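Long-range contacts in DNA polymerase sliding clamp (Archaeoglobus fulgidus, PDB 1RWZ), which probably encircles DNA as a ring-shaped homotrimer and tethers the polymerase catalytic subunit and other proteins to it during replication: residues A141-V152 / I163-F174; G186-S194 / H214-R222. One frame throughout, in Å; residues are numbered along the deposited sequence.

Both contacts are built around one four-stranded antiparallel sheet in the C-terminal half of the clamp subunit, and their centres lie about 17 Å apart. Contact 1 lays helix 135-146 over strands 160-166 and 170-176, while the start of strand 151-157 runs beside 160-166; contact 2 brings the hairpin turn of another sheet against strand 189-194. Strands 151-157 and 189-194 are neighbours, Phe193 N probably donating to Val152 O (2.8 Å). Contact 1 is mainly buried and apolar, with bridging waters toward its hairpin tip. Contact 2 has a buried hydroxyl at its middle, a buried apolar end round Phe193 and exposed turn residues. Contact 1 also borders a second subunit; contact 2 stays within its chain.

Contact 1 (A141-V152 / I163-F174); sequences AIAAADKISDQV and IEAKGDVDSIVF
In this helix-on-sheet layer at the subunit interface, the alanine-rich face of helix 135-146 lies on the hairpin of strands 160-166 and 170-176. Ala141 CB sits over one face of the Phe174 ring, 3.8 Å from its centroid, a CH-pi contact. One turn on, Ala144 CB presses on Ile172 CD1 at 3.3 Å, tighter than usual for two methyls. Ala145 CB meets Ala165 CB, which also touches Val152 CG1.

Past the helix, Ile148 packs against the end of the hairpin. Its CG2, anti to the backbone N (CG1 at chi1 -64°), reaches Gly167 N at 3.5 Å, while CG1 packs on Ile172 CG2 and CD1 lies 3.3 Å from Asp170 CG. The Asp170 carboxylate accepts a hydrogen bond at each oxygen from waters that also donate to the carbonyls of Lys147 and Ile148; OD2 also forms a salt bridge with Arg73 and a hydrogen bond with Tyr106 OH, both of the second subunit. Ser149 OG accepts from Gln151 N at 3.1 Å, an ST turn, and a third water links that hydroxyl to Lys166 O.

Since strand 170-176 pairs antiparallel with a strand of the second subunit, the helix backs the subunit-to-subunit sheet by which the PCNA ring closes.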
ATOM      1  N   ALA A 141       5.294 -21.151   0.096  1.00 18.98           N
ATOM      2  CA  ALA A 141       6.011 -22.108   0.927  1.00 19.37           C
ATOM      3  C   ALA A 141       7.257 -21.445   1.509  1.00 18.77           C
ATOM      4  O   ALA A 141       7.546 -21.580   2.700  1.00 18.75           O
ATOM      5  CB  ALA A 141       6.405 -23.334   0.105  1.00 19.51           C
ATOM      6  N   ILE A 142       7.989 -20.730   0.662  1.00 18.93           N
ATOM      7  CA  ILE A 142       9.202 -20.040   1.093  1.00 18.98           C
ATOM      8  C   ILE A 142       8.857 -18.949   2.107  1.00 20.08           C
ATOM      9  O   ILE A 142       9.586 -18.736   3.075  1.00 19.95           O
ATOM     10  CB  ILE A 142       9.947 -19.415  -0.116  1.00 18.47           C
ATOM     11  CG1 ILE A 142      10.366 -20.519  -1.095  1.00 18.17           C
ATOM     12  CG2 ILE A 142      11.168 -18.632   0.349  1.00 18.94           C
ATOM     13  CD1 ILE A 142      11.226 -21.624  -0.470  1.00 18.49           C
ATOM     14  N   ALA A 143       7.740 -18.262   1.890  1.00 20.53           N
ATOM     15  CA  ALA A 143       7.321 -17.207   2.805  1.00 21.69           C
ATOM     16  C   ALA A 143       7.009 -17.787   4.181  1.00 22.10           C
ATOM     17  O   ALA A 143       7.319 -17.173   5.203  1.00 23.38           O
ATOM     18  CB  ALA A 143       6.094 -16.477   2.248  1.00 21.55           C
ATOM     19  N   ALA A 144       6.397 -18.966   4.204  1.00 22.69           N
ATOM     20  CA  ALA A 144       6.059 -19.624   5.464  1.00 22.98           C
ATOM     21  C   ALA A 144       7.340 -20.070   6.172  1.00 23.45           C
ATOM     22  O   ALA A 144       7.502 -19.865   7.377  1.00 23.28           O
ATOM     23  CB  ALA A 144       5.158 -20.824   5.203  1.00 23.58           C
ATOM     24  N   ALA A 145       8.245 -20.679   5.414  1.00 22.10           N
ATOM     25  CA  ALA A 145       9.512 -21.151   5.962  1.00 22.76           C
ATOM     26  C   ALA A 145      10.334 -19.994   6.522  1.00 22.51           C
ATOM     27  O   ALA A 145      11.004 -20.134   7.547  1.00 22.76           O
ATOM     28  CB  ALA A 145      10.302 -21.876   4.885  1.00 22.04           C
ATOM     29  N   ASP A 146      10.276 -18.855   5.841  1.00 22.88           N
ATOM     30  CA  ASP A 146      11.013 -17.661   6.239  1.00 24.42           C
ATOM     31  C   ASP A 146      10.646 -17.166   7.639  1.00 25.02           C
ATOM     32  O   ASP A 146      11.430 -16.470   8.285  1.00 25.40           O
ATOM     33  CB  ASP A 146      10.780 -16.549   5.213  1.00 25.46           C
ATOM     34  CG  ASP A 146      11.475 -15.252   5.582  1.00 26.69           C
ATOM     35  OD1 ASP A 146      12.704 -15.267   5.805  1.00 26.86           O
ATOM     36  OD2 ASP A 146      10.786 -14.212   5.638  1.00 27.95           O
ATOM     37  N   LYS A 147       9.457 -17.518   8.109  1.00 25.27           N
ATOM     38  CA  LYS A 147       9.031 -17.096   9.436  1.00 26.06           C
ATOM     39  C   LYS A 147       9.600 -18.004  10.521  1.00 25.83           C
ATOM     40  O   LYS A 147       9.615 -17.642  11.697  1.00 25.89           O
ATOM     41  CB  LYS A 147       7.505 -17.087   9.520  1.00 27.38           C
ATOM     42  CG  LYS A 147       6.870 -15.945   8.745  1.00 28.83           C
ATOM     43  CD  LYS A 147       5.360 -15.980   8.831  1.00 30.32           C
ATOM     44  CE  LYS A 147       4.760 -14.731   8.207  1.00 31.39           C
ATOM     45  NZ  LYS A 147       5.230 -14.544   6.808  1.00 33.23           N
ATOM     46  N   ILE A 148      10.082 -19.173  10.112  1.00 24.62           N
ATOM     47  CA  ILE A 148      10.628 -20.159  11.038  1.00 24.67           C
ATOM     48  C   ILE A 148      12.153 -20.214  11.099  1.00 24.30           C
ATOM     49  O   ILE A 148      12.738 -20.315  12.181  1.00 24.24           O
ATOM     50  CB  ILE A 148      10.116 -21.578  10.678  1.00 24.68           C
ATOM     51  CG1 ILE A 148       8.599 -21.646  10.854  1.00 25.90           C
ATOM     52  CG2 ILE A 148      10.805 -22.627  11.535  1.00 25.14           C
ATOM     53  CD1 ILE A 148       8.136 -21.340  12.260  1.00 27.19           C
ATOM     54  N   SER A 149      12.796 -20.145   9.940  1.00 23.50           N
ATOM     55  CA  SER A 149      14.247 -20.248   9.889  1.00 23.32           C
ATOM     56  C   SER A 149      14.848 -19.475   8.725  1.00 23.42           C
ATOM     57  O   SER A 149      14.129 -18.920   7.896  1.00 23.09           O
ATOM     58  CB  SER A 149      14.634 -21.728   9.781  1.00 23.37           C
ATOM     59  OG  SER A 149      16.036 -21.905   9.707  1.00 23.81           O
ATOM     60  N   ASP A 150      16.174 -19.429   8.676  1.00 22.88           N
ATOM     61  CA  ASP A 150      16.856 -18.745   7.589  1.00 22.67           C
ATOM     62  C   ASP A 150      17.413 -19.793   6.625  1.00 21.25           C
ATOM     63  O   ASP A 150      18.102 -19.469   5.660  1.00 20.53           O
ATOM     64  CB  ASP A 150      17.965 -17.839   8.140  1.00 25.96           C
ATOM     65  CG  ASP A 150      19.053 -18.609   8.854  1.00 28.02           C
ATOM     66  OD1 ASP A 150      18.760 -19.671   9.438  1.00 28.95           O
ATOM     67  OD2 ASP A 150      20.210 -18.131   8.845  1.00 31.55           O
ATOM     68  N   GLN A 151      17.090 -21.055   6.895  1.00 20.67           N
ATOM     69  CA  GLN A 151      17.519 -22.178   6.063  1.00 20.91           C
ATOM     70  C   GLN A 151      16.380 -23.169   5.886  1.00 19.23           C
ATOM     71  O   GLN A 151      15.578 -23.368   6.793  1.00 19.25           O
ATOM     72  CB  GLN A 151      18.686 -22.919   6.708  1.00 22.77           C
ATOM     73  CG  GLN A 151      19.923 -22.093   6.885  1.00 27.74           C
ATOM     74  CD  GLN A 151      20.997 -22.838   7.647  1.00 28.66           C
ATOM     75  OE1 GLN A 151      22.159 -22.454   7.628  1.00 32.71           O
ATOM     76  NE2 GLN A 151      20.608 -23.910   8.329  1.00 31.38           N
ATOM     77  N   VAL A 152      16.321 -23.799   4.719  1.00 18.09           N
ATOM     78  CA  VAL A 152      15.284 -24.784   4.441  1.00 17.06           C
ATOM     79  C   VAL A 152      15.854 -25.994   3.730  1.00 16.50           C
ATOM     80  O   VAL A 152      16.833 -25.895   2.988  1.00 16.40           O
ATOM     81  CB  VAL A 152      14.161 -24.211   3.548  1.00 17.42           C
ATOM     82  CG1 VAL A 152      13.364 -23.181   4.307  1.00 19.59           C
ATOM     83  CG2 VAL A 152      14.758 -23.609   2.286  1.00 16.47           C
ATOM     84  N   ILE A 163       9.450 -29.169   1.549  1.00 17.05           N
ATOM     85  CA  ILE A 163      10.300 -28.032   1.885  1.00 17.39           C
ATOM     86  C   ILE A 163      10.124 -27.952   3.398  1.00 18.35           C
ATOM     87  O   ILE A 163       9.008 -27.757   3.886  1.00 18.08           O
ATOM     88  CB  ILE A 163       9.815 -26.719   1.237  1.00 16.95           C
ATOM     89  CG1 ILE A 163       9.995 -26.785  -0.285  1.00 16.73           C
ATOM     90  CG2 ILE A 163      10.617 -25.537   1.795  1.00 17.44           C
ATOM     91  CD1 ILE A 163       9.484 -25.554  -1.016  1.00 17.07           C
ATOM     92  N   GLU A 164      11.214 -28.122   4.140  1.00 18.98           N
ATOM     93  CA  GLU A 164      11.135 -28.116   5.596  1.00 20.48           C
ATOM     94  C   GLU A 164      12.029 -27.079   6.258  1.00 20.55           C
ATOM     95  O   GLU A 164      13.145 -26.824   5.806  1.00 18.82           O
ATOM     96  CB  GLU A 164      11.508 -29.501   6.135  1.00 23.18           C
ATOM     97  CG  GLU A 164      10.965 -30.651   5.303  1.00 27.83           C
ATOM     98  CD  GLU A 164      11.388 -32.013   5.822  1.00 30.28           C
ATOM     99  OE1 GLU A 164      12.565 -32.168   6.220  1.00 31.90           O
ATOM    100  OE2 GLU A 164      10.547 -32.936   5.816  1.00 32.49           O
ATOM    101  N   ALA A 165      11.527 -26.489   7.338  1.00 20.93           N
ATOM    102  CA  ALA A 165      12.278 -25.494   8.091  1.00 21.73           C
ATOM    103  C   ALA A 165      12.078 -25.784   9.572  1.00 22.62           C
ATOM    104  O   ALA A 165      10.966 -26.097  10.010  1.00 21.28           O
ATOM    105  CB  ALA A 165      11.792 -24.089   7.751  1.00 21.88           C
ATOM    106  N   LYS A 166      13.154 -25.691  10.344  1.00 23.47           N
ATOM    107  CA  LYS A 166      13.071 -25.957  11.774  1.00 24.73           C
ATOM    108  C   LYS A 166      13.644 -24.815  12.591  1.00 24.68           C
ATOM    109  O   LYS A 166      14.679 -24.252  12.248  1.00 23.89           O
ATOM    110  CB  LYS A 166      13.817 -27.249  12.117  1.00 26.94           C
ATOM    111  CG  LYS A 166      13.263 -28.485  11.433  1.00 30.54           C
ATOM    112  CD  LYS A 166      14.029 -29.731  11.852  1.00 33.38           C
ATOM    113  CE  LYS A 166      13.424 -30.985  11.237  1.00 35.16           C
ATOM    114  NZ  LYS A 166      12.008 -31.180  11.666  1.00 36.91           N
ATOM    115  N   GLY A 167      12.951 -24.473  13.671  1.00 24.82           N
ATOM    116  CA  GLY A 167      13.404 -23.409  14.546  1.00 26.06           C
ATOM    117  C   GLY A 167      13.656 -24.008  15.912  1.00 27.08           C
ATOM    118  O   GLY A 167      13.642 -25.227  16.062  1.00 26.81           O
ATOM    119  N   ASP A 168      13.879 -23.168  16.915  1.00 28.88           N
ATOM    120  CA  ASP A 168      14.124 -23.678  18.257  1.00 30.27           C
ATOM    121  C   ASP A 168      12.916 -24.409  18.832  1.00 29.80           C
ATOM    122  O   ASP A 168      13.045 -25.527  19.333  1.00 30.03           O
ATOM    123  CB  ASP A 168      14.529 -22.541  19.199  1.00 33.20           C
ATOM    124  CG  ASP A 168      15.927 -22.023  18.921  1.00 36.06           C
ATOM    125  OD1 ASP A 168      16.872 -22.842  18.911  1.00 37.88           O
ATOM    126  OD2 ASP A 168      16.086 -20.798  18.722  1.00 38.36           O
ATOM    127  N   VAL A 169      11.741 -23.788  18.748  1.00 28.42           N
ATOM    128  CA  VAL A 169      10.537 -24.397  19.302  1.00 27.82           C
ATOM    129  C   VAL A 169       9.426 -24.693  18.295  1.00 27.30           C
ATOM    130  O   VAL A 169       8.373 -25.217  18.663  1.00 27.56           O
ATOM    131  CB  VAL A 169       9.967 -23.525  20.440  1.00 27.82           C
ATOM    132  CG1 VAL A 169      10.996 -23.412  21.558  1.00 28.84           C
ATOM    133  CG2 VAL A 169       9.605 -22.145  19.916  1.00 28.00           C
ATOM    134  N   ASP A 170       9.647 -24.356  17.030  1.00 25.87           N
ATOM    135  CA  ASP A 170       8.642 -24.640  16.014  1.00 25.29           C
ATOM    136  C   ASP A 170       9.259 -25.134  14.713  1.00 24.49           C
ATOM    137  O   ASP A 170      10.480 -25.105  14.533  1.00 22.53           O
ATOM    138  CB  ASP A 170       7.742 -23.418  15.752  1.00 26.51           C
ATOM    139  CG  ASP A 170       8.520 -22.145  15.470  1.00 28.55           C
ATOM    140  OD1 ASP A 170       9.704 -22.219  15.077  1.00 29.65           O
ATOM    141  OD2 ASP A 170       7.927 -21.054  15.627  1.00 29.45           O
ATOM    142  N   SER A 171       8.408 -25.612  13.814  1.00 23.46           N
ATOM    143  CA  SER A 171       8.874 -26.119  12.534  1.00 23.00           C
ATOM    144  C   SER A 171       7.753 -26.033  11.520  1.00 23.15           C
ATOM    145  O   SER A 171       6.580 -25.877  11.872  1.00 21.71           O
ATOM    146  CB  SER A 171       9.320 -27.572  12.667  1.00 22.61           C
ATOM    147  OG  SER A 171       8.232 -28.403  13.038  1.00 23.67           O
ATOM    148  N   ILE A 172       8.115 -26.148  10.251  1.00 23.09           N
ATOM    149  CA  ILE A 172       7.120 -26.080   9.201  1.00 23.64           C
ATOM    150  C   ILE A 172       7.506 -27.012   8.067  1.00 23.61           C
ATOM    151  O   ILE A 172       8.683 -27.133   7.714  1.00 23.35           O
ATOM    152  CB  ILE A 172       6.974 -24.631   8.692  1.00 24.69           C
ATOM    153  CG1 ILE A 172       5.721 -24.503   7.832  1.00 25.82           C
ATOM    154  CG2 ILE A 172       8.205 -24.220   7.894  1.00 25.87           C
ATOM    155  CD1 ILE A 172       5.272 -23.065   7.655  1.00 27.00           C
ATOM    156  N   VAL A 173       6.510 -27.699   7.520  1.00 22.43           N
ATOM    157  CA  VAL A 173       6.737 -28.621   6.420  1.00 21.71           C
ATOM    158  C   VAL A 173       5.711 -28.368   5.329  1.00 21.16           C
ATOM    159  O   VAL A 173       4.507 -28.363   5.590  1.00 20.46           O
ATOM    160  CB  VAL A 173       6.601 -30.094   6.864  1.00 22.32           C
ATOM    161  CG1 VAL A 173       6.719 -31.018   5.652  1.00 22.93           C
ATOM    162  CG2 VAL A 173       7.667 -30.433   7.898  1.00 23.75           C
ATOM    163  N   PHE A 174       6.207 -28.126   4.121  1.00 19.95           N
ATOM    164  CA  PHE A 174       5.369 -27.921   2.948  1.00 19.34           C
ATOM    165  C   PHE A 174       5.542 -29.238   2.207  1.00 19.61           C
ATOM    166  O   PHE A 174       6.668 -29.694   2.012  1.00 17.58           O
ATOM    167  CB  PHE A 174       5.903 -26.771   2.092  1.00 19.84           C
ATOM    168  CG  PHE A 174       5.363 -26.758   0.688  1.00 20.27           C
ATOM    169  CD1 PHE A 174       4.113 -26.214   0.409  1.00 20.96           C
ATOM    170  CD2 PHE A 174       6.099 -27.317  -0.353  1.00 20.72           C
ATOM    171  CE1 PHE A 174       3.605 -26.226  -0.892  1.00 21.39           C
ATOM    172  CE2 PHE A 174       5.600 -27.337  -1.657  1.00 21.42           C
ATOM    173  CZ  PHE A 174       4.351 -26.790  -1.925  1.00 20.69           C
TER
HETATM  174  O   HOH W   1       8.273 -18.868  14.101  1.00 47.83           O
HETATM  175  O   HOH W   2      11.665 -20.203  14.600  1.00 32.16           O
HETATM  176  O   HOH W   3      16.945 -22.369  12.268  1.00 49.01           O
HETATM  177  O   HOH W   4      15.721 -25.169   8.872  1.00 22.50           O

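Contact 2 (G186-S194 / H214-R222); sequences GGEARSMFS and HLGTNYPVR
Phe193 reaches across to Val221 from strand 189-194. Its CB carries CG anti to the carbonyl carbon (chi1 -55°), and the ring then spreads among the residues of the hairpin 214-222. At the ring edge CE1 meets Leu215 CD1 at 4.0 Å. Val221 CG1 stands over one face, 3.7 Å from the ring centroid, in a CH-pi contact; it is nearest CE2 and CZ, both at 3.6 Å, and meets CD2 at 3.9 Å. The tip, CZ, comes to 3.4 Å from Val221 CB, with Tyr219 O also at the edge. Phe154 adds an edge-to-face ring.

Farther back along the strand the chemistry turns polar. Ser191 OG donates to Gly216 O at 2.7 Å, from above the carbonyl plane, and accepts from Asn218 N, so one buried hydroxyl grips the backbone on either side of Thr217. Arg190 N donates to Thr217 OG1 at 3.2 Å. Waters join Glu188 O to Thr217 OG1 and Met192 N to Asn218 OD1. Flanking these polar groups, Ala189 CB makes an apolar contact with Leu215 CG.

A beta-hairpin turn thus docks on the strand through side-chain hydroxyls and a phenylalanine ring under Val221, joining two antiparallel sheets within the C-terminal domain of the DNA-clamp fold.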
ATOM      1  N   GLY A 186       9.751 -38.314  -9.272  1.00 19.58           N
ATOM      2  CA  GLY A 186      10.026 -39.127  -8.097  1.00 19.74           C
ATOM      3  C   GLY A 186      11.488 -39.347  -7.745  1.00 20.00           C
ATOM      4  O   GLY A 186      11.807 -40.248  -6.966  1.00 20.56           O
ATOM      5  N   GLY A 187      12.375 -38.533  -8.309  1.00 19.68           N
ATOM      6  CA  GLY A 187      13.793 -38.671  -8.026  1.00 19.34           C
ATOM      7  C   GLY A 187      14.115 -38.434  -6.562  1.00 19.63           C
ATOM      8  O   GLY A 187      13.460 -37.634  -5.897  1.00 20.08           O
ATOM      9  N   GLU A 188      15.126 -39.130  -6.054  1.00 19.45           N
ATOM     10  CA  GLU A 188      15.522 -38.977  -4.660  1.00 20.32           C
ATOM     11  C   GLU A 188      16.618 -37.927  -4.538  1.00 19.14           C
ATOM     12  O   GLU A 188      17.663 -38.033  -5.181  1.00 18.12           O
ATOM     13  CB  GLU A 188      16.012 -40.315  -4.094  1.00 22.81           C
ATOM     14  CG  GLU A 188      14.939 -41.394  -4.082  1.00 27.30           C
ATOM     15  CD  GLU A 188      15.384 -42.659  -3.375  1.00 30.06           C
ATOM     16  OE1 GLU A 188      16.436 -43.219  -3.753  1.00 32.09           O
ATOM     17  OE2 GLU A 188      14.679 -43.095  -2.442  1.00 32.27           O
ATOM     18  N   ALA A 189      16.367 -36.916  -3.713  1.00 17.69           N
ATOM     19  CA  ALA A 189      17.322 -35.833  -3.505  1.00 17.69           C
ATOM     20  C   ALA A 189      17.020 -35.085  -2.213  1.00 17.80           C
ATOM     21  O   ALA A 189      15.875 -35.024  -1.768  1.00 17.22           O
ATOM     22  CB  ALA A 189      17.280 -34.870  -4.683  1.00 17.45           C
ATOM     23  N   ARG A 190      18.052 -34.499  -1.618  1.00 17.57           N
ATOM     24  CA  ARG A 190      17.884 -33.761  -0.374  1.00 18.65           C
ATOM     25  C   ARG A 190      19.032 -32.768  -0.234  1.00 18.20           C
ATOM     26  O   ARG A 190      20.192 -33.170  -0.172  1.00 17.51           O
ATOM     27  CB  ARG A 190      17.888 -34.747   0.802  1.00 21.31           C
ATOM     28  CG  ARG A 190      17.644 -34.148   2.177  1.00 25.47           C
ATOM     29  CD  ARG A 190      17.803 -35.231   3.253  1.00 28.62           C
ATOM     30  NE  ARG A 190      17.613 -34.716   4.607  1.00 32.14           N
ATOM     31  CZ  ARG A 190      16.430 -34.491   5.170  1.00 33.11           C
ATOM     32  NH1 ARG A 190      15.313 -34.739   4.499  1.00 34.97           N
ATOM     33  NH2 ARG A 190      16.363 -34.008   6.402  1.00 33.92           N
ATOM     34  N   SER A 191      18.708 -31.478  -0.201  1.00 17.44           N
ATOM     35  CA  SER A 191      19.716 -30.425  -0.052  1.00 17.65           C
ATOM     36  C   SER A 191      19.169 -29.294   0.817  1.00 17.30           C
ATOM     37  O   SER A 191      17.957 -29.127   0.933  1.00 16.99           O
ATOM     38  CB  SER A 191      20.119 -29.855  -1.418  1.00 17.38           C
ATOM     39  OG  SER A 191      20.845 -30.793  -2.192  1.00 17.60           O
ATOM     40  N   MET A 192      20.061 -28.517   1.424  1.00 17.44           N
ATOM     41  CA  MET A 192      19.641 -27.399   2.268  1.00 18.18           C
ATOM     42  C   MET A 192      20.053 -26.080   1.620  1.00 17.39           C
ATOM     43  O   MET A 192      21.131 -25.988   1.033  1.00 16.16           O
ATOM     44  CB  MET A 192      20.263 -27.516   3.663  1.00 21.60           C
ATOM     45  CG  MET A 192      19.793 -26.440   4.630  1.00 25.79           C
ATOM     46  SD  MET A 192      19.996 -26.916   6.355  1.00 32.36           S
ATOM     47  CE  MET A 192      18.325 -27.098   6.851  1.00 32.13           C
ATOM     48  N   PHE A 193      19.196 -25.065   1.729  1.00 16.12           N
ATOM     49  CA  PHE A 193      19.465 -23.763   1.119  1.00 16.24           C
ATOM     50  C   PHE A 193      19.081 -22.571   1.979  1.00 16.43           C
ATOM     51  O   PHE A 193      18.286 -22.689   2.911  1.00 16.21           O
ATOM     52  CB  PHE A 193      18.714 -23.628  -0.214  1.00 15.06           C
ATOM     53  CG  PHE A 193      19.011 -24.724  -1.189  1.00 14.71           C
ATOM     54  CD1 PHE A 193      18.145 -25.810  -1.322  1.00 13.25           C
ATOM     55  CD2 PHE A 193      20.177 -24.695  -1.946  1.00 13.38           C
ATOM     56  CE1 PHE A 193      18.443 -26.854  -2.194  1.00 13.64           C
ATOM     57  CE2 PHE A 193      20.489 -25.731  -2.821  1.00 13.63           C
ATOM     58  CZ  PHE A 193      19.621 -26.816  -2.945  1.00 14.53           C
ATOM     59  N   SER A 194      19.650 -21.419   1.634  1.00 17.00           N
ATOM     60  CA  SER A 194      19.377 -20.162   2.321  1.00 18.85           C
ATOM     61  C   SER A 194      18.020 -19.601   1.912  1.00 18.90           C
ATOM     62  O   SER A 194      17.753 -19.404   0.724  1.00 19.39           O
ATOM     63  CB  SER A 194      20.454 -19.132   1.984  1.00 20.28           C
ATOM     64  OG  SER A 194      19.943 -17.813   2.109  1.00 24.66           O
ATOM     65  N   HIS A 214      15.045 -28.444 -10.365  1.00 12.34           N
ATOM     66  CA  HIS A 214      15.963 -29.549 -10.651  1.00 13.01           C
ATOM     67  C   HIS A 214      16.754 -29.661  -9.349  1.00 12.91           C
ATOM     68  O   HIS A 214      17.448 -28.724  -8.955  1.00 12.67           O
ATOM     69  CB  HIS A 214      16.873 -29.198 -11.826  1.00 14.55           C
ATOM     70  CG  HIS A 214      16.136 -29.000 -13.115  1.00 17.27           C
ATOM     71  ND1 HIS A 214      15.707 -30.050 -13.898  1.00 18.95           N
ATOM     72  CD2 HIS A 214      15.720 -27.873 -13.738  1.00 18.46           C
ATOM     73  CE1 HIS A 214      15.059 -29.579 -14.948  1.00 19.08           C
ATOM     74  NE2 HIS A 214      15.051 -28.260 -14.875  1.00 18.22           N
ATOM     75  N   LEU A 215      16.640 -30.806  -8.684  1.00 13.32           N
ATOM     76  CA  LEU A 215      17.267 -30.999  -7.385  1.00 13.75           C
ATOM     77  C   LEU A 215      18.150 -32.232  -7.236  1.00 14.31           C
ATOM     78  O   LEU A 215      17.824 -33.311  -7.729  1.00 14.84           O
ATOM     79  CB  LEU A 215      16.164 -31.051  -6.323  1.00 13.64           C
ATOM     80  CG  LEU A 215      16.482 -31.199  -4.833  1.00 13.85           C
ATOM     81  CD1 LEU A 215      17.113 -29.915  -4.309  1.00 12.88           C
ATOM     82  CD2 LEU A 215      15.191 -31.485  -4.072  1.00 13.54           C
ATOM     83  N   GLY A 216      19.259 -32.053  -6.522  1.00 14.47           N
ATOM     84  CA  GLY A 216      20.184 -33.143  -6.260  1.00 15.16           C
ATOM     85  C   GLY A 216      20.493 -33.165  -4.770  1.00 16.11           C
ATOM     86  O   GLY A 216      19.798 -32.525  -3.979  1.00 16.34           O
ATOM     87  N   THR A 217      21.534 -33.890  -4.373  1.00 15.90           N
ATOM     88  CA  THR A 217      21.905 -33.978  -2.962  1.00 15.76           C
ATOM     89  C   THR A 217      23.251 -33.286  -2.754  1.00 16.59           C
ATOM     90  O   THR A 217      24.266 -33.712  -3.308  1.00 16.33           O
ATOM     91  CB  THR A 217      21.980 -35.457  -2.513  1.00 16.73           C
ATOM     92  OG1 THR A 217      20.666 -36.029  -2.573  1.00 16.93           O
ATOM     93  CG2 THR A 217      22.517 -35.573  -1.094  1.00 16.73           C
ATOM     94  N   ASN A 218      23.231 -32.214  -1.963  1.00 16.24           N
ATOM     95  CA  ASN A 218      24.404 -31.391  -1.677  1.00 17.19           C
ATOM     96  C   ASN A 218      24.928 -30.765  -2.967  1.00 17.57           C
ATOM     97  O   ASN A 218      26.129 -30.586  -3.155  1.00 17.00           O
ATOM     98  CB  ASN A 218      25.493 -32.217  -0.984  1.00 18.58           C
ATOM     99  CG  ASN A 218      25.065 -32.699   0.385  1.00 19.79           C
ATOM    100  OD1 ASN A 218      24.570 -31.917   1.203  1.00 21.91           O
ATOM    101  ND2 ASN A 218      25.249 -33.988   0.645  1.00 20.21           N
ATOM    102  N   TYR A 219      23.986 -30.420  -3.840  1.00 17.16           N
ATOM    103  CA  TYR A 219      24.254 -29.820  -5.144  1.00 17.87           C
ATOM    104  C   TYR A 219      23.439 -28.538  -5.252  1.00 16.67           C
ATOM    105  O   TYR A 219      22.417 -28.392  -4.578  1.00 15.80           O
ATOM    106  CB  TYR A 219      23.764 -30.756  -6.250  1.00 21.75           C
ATOM    107  CG  TYR A 219      24.816 -31.523  -7.006  1.00 26.81           C
ATOM    108  CD1 TYR A 219      24.509 -32.754  -7.582  1.00 29.88           C
ATOM    109  CD2 TYR A 219      26.098 -31.012  -7.190  1.00 28.71           C
ATOM    110  CE1 TYR A 219      25.450 -33.459  -8.325  1.00 32.45           C
ATOM    111  CE2 TYR A 219      27.049 -31.708  -7.931  1.00 31.45           C
ATOM    112  CZ  TYR A 219      26.718 -32.932  -8.494  1.00 33.06           C
ATOM    113  OH  TYR A 219      27.659 -33.643  -9.210  1.00 36.11           O
ATOM    114  N   PRO A 220      23.876 -27.593  -6.100  1.00 15.50           N
ATOM    115  CA  PRO A 220      23.104 -26.353  -6.238  1.00 15.07           C
ATOM    116  C   PRO A 220      21.736 -26.725  -6.810  1.00 14.59           C
ATOM    117  O   PRO A 220      21.618 -27.699  -7.551  1.00 14.83           O
ATOM    118  CB  PRO A 220      23.913 -25.545  -7.248  1.00 15.11           C
ATOM    119  CG  PRO A 220      25.332 -26.038  -7.033  1.00 15.27           C
ATOM    120  CD  PRO A 220      25.133 -27.529  -6.866  1.00 15.50           C
ATOM    121  N   VAL A 221      20.707 -25.965  -6.461  1.00 14.40           N
ATOM    122  CA  VAL A 221      19.379 -26.245  -6.992  1.00 13.57           C
ATOM    123  C   VAL A 221      19.138 -25.324  -8.186  1.00 14.02           C
ATOM    124  O   VAL A 221      19.629 -24.192  -8.214  1.00 13.48           O
ATOM    125  CB  VAL A 221      18.279 -26.017  -5.912  1.00 13.05           C
ATOM    126  CG1 VAL A 221      18.310 -24.572  -5.412  1.00 13.13           C
ATOM    127  CG2 VAL A 221      16.905 -26.362  -6.478  1.00 13.12           C
ATOM    128  N   ARG A 222      18.428 -25.829  -9.195  1.00 13.43           N
ATOM    129  CA  ARG A 222      18.087 -25.029 -10.364  1.00 14.16           C
ATOM    130  C   ARG A 222      16.593 -24.727 -10.253  1.00 13.06           C
ATOM    131  O   ARG A 222      15.786 -25.644 -10.111  1.00 13.38           O
ATOM    132  CB  ARG A 222      18.326 -25.794 -11.673  1.00 15.07           C
ATOM    133  CG  ARG A 222      19.777 -26.094 -12.024  1.00 18.46           C
ATOM    134  CD  ARG A 222      19.831 -26.880 -13.341  1.00 19.76           C
ATOM    135  NE  ARG A 222      19.211 -26.139 -14.438  1.00 22.00           N
ATOM    136  CZ  ARG A 222      18.677 -26.692 -15.526  1.00 22.90           C
ATOM    137  NH1 ARG A 222      18.678 -28.012 -15.681  1.00 23.41           N
ATOM    138  NH2 ARG A 222      18.128 -25.922 -16.459  1.00 22.90           N
TER
HETATM  139  O   HOH W   5      20.215 -36.965  -5.263  1.00 29.72           O
HETATM  140  O   HOH W   6      22.713 -29.484   0.833  1.00 18.19           O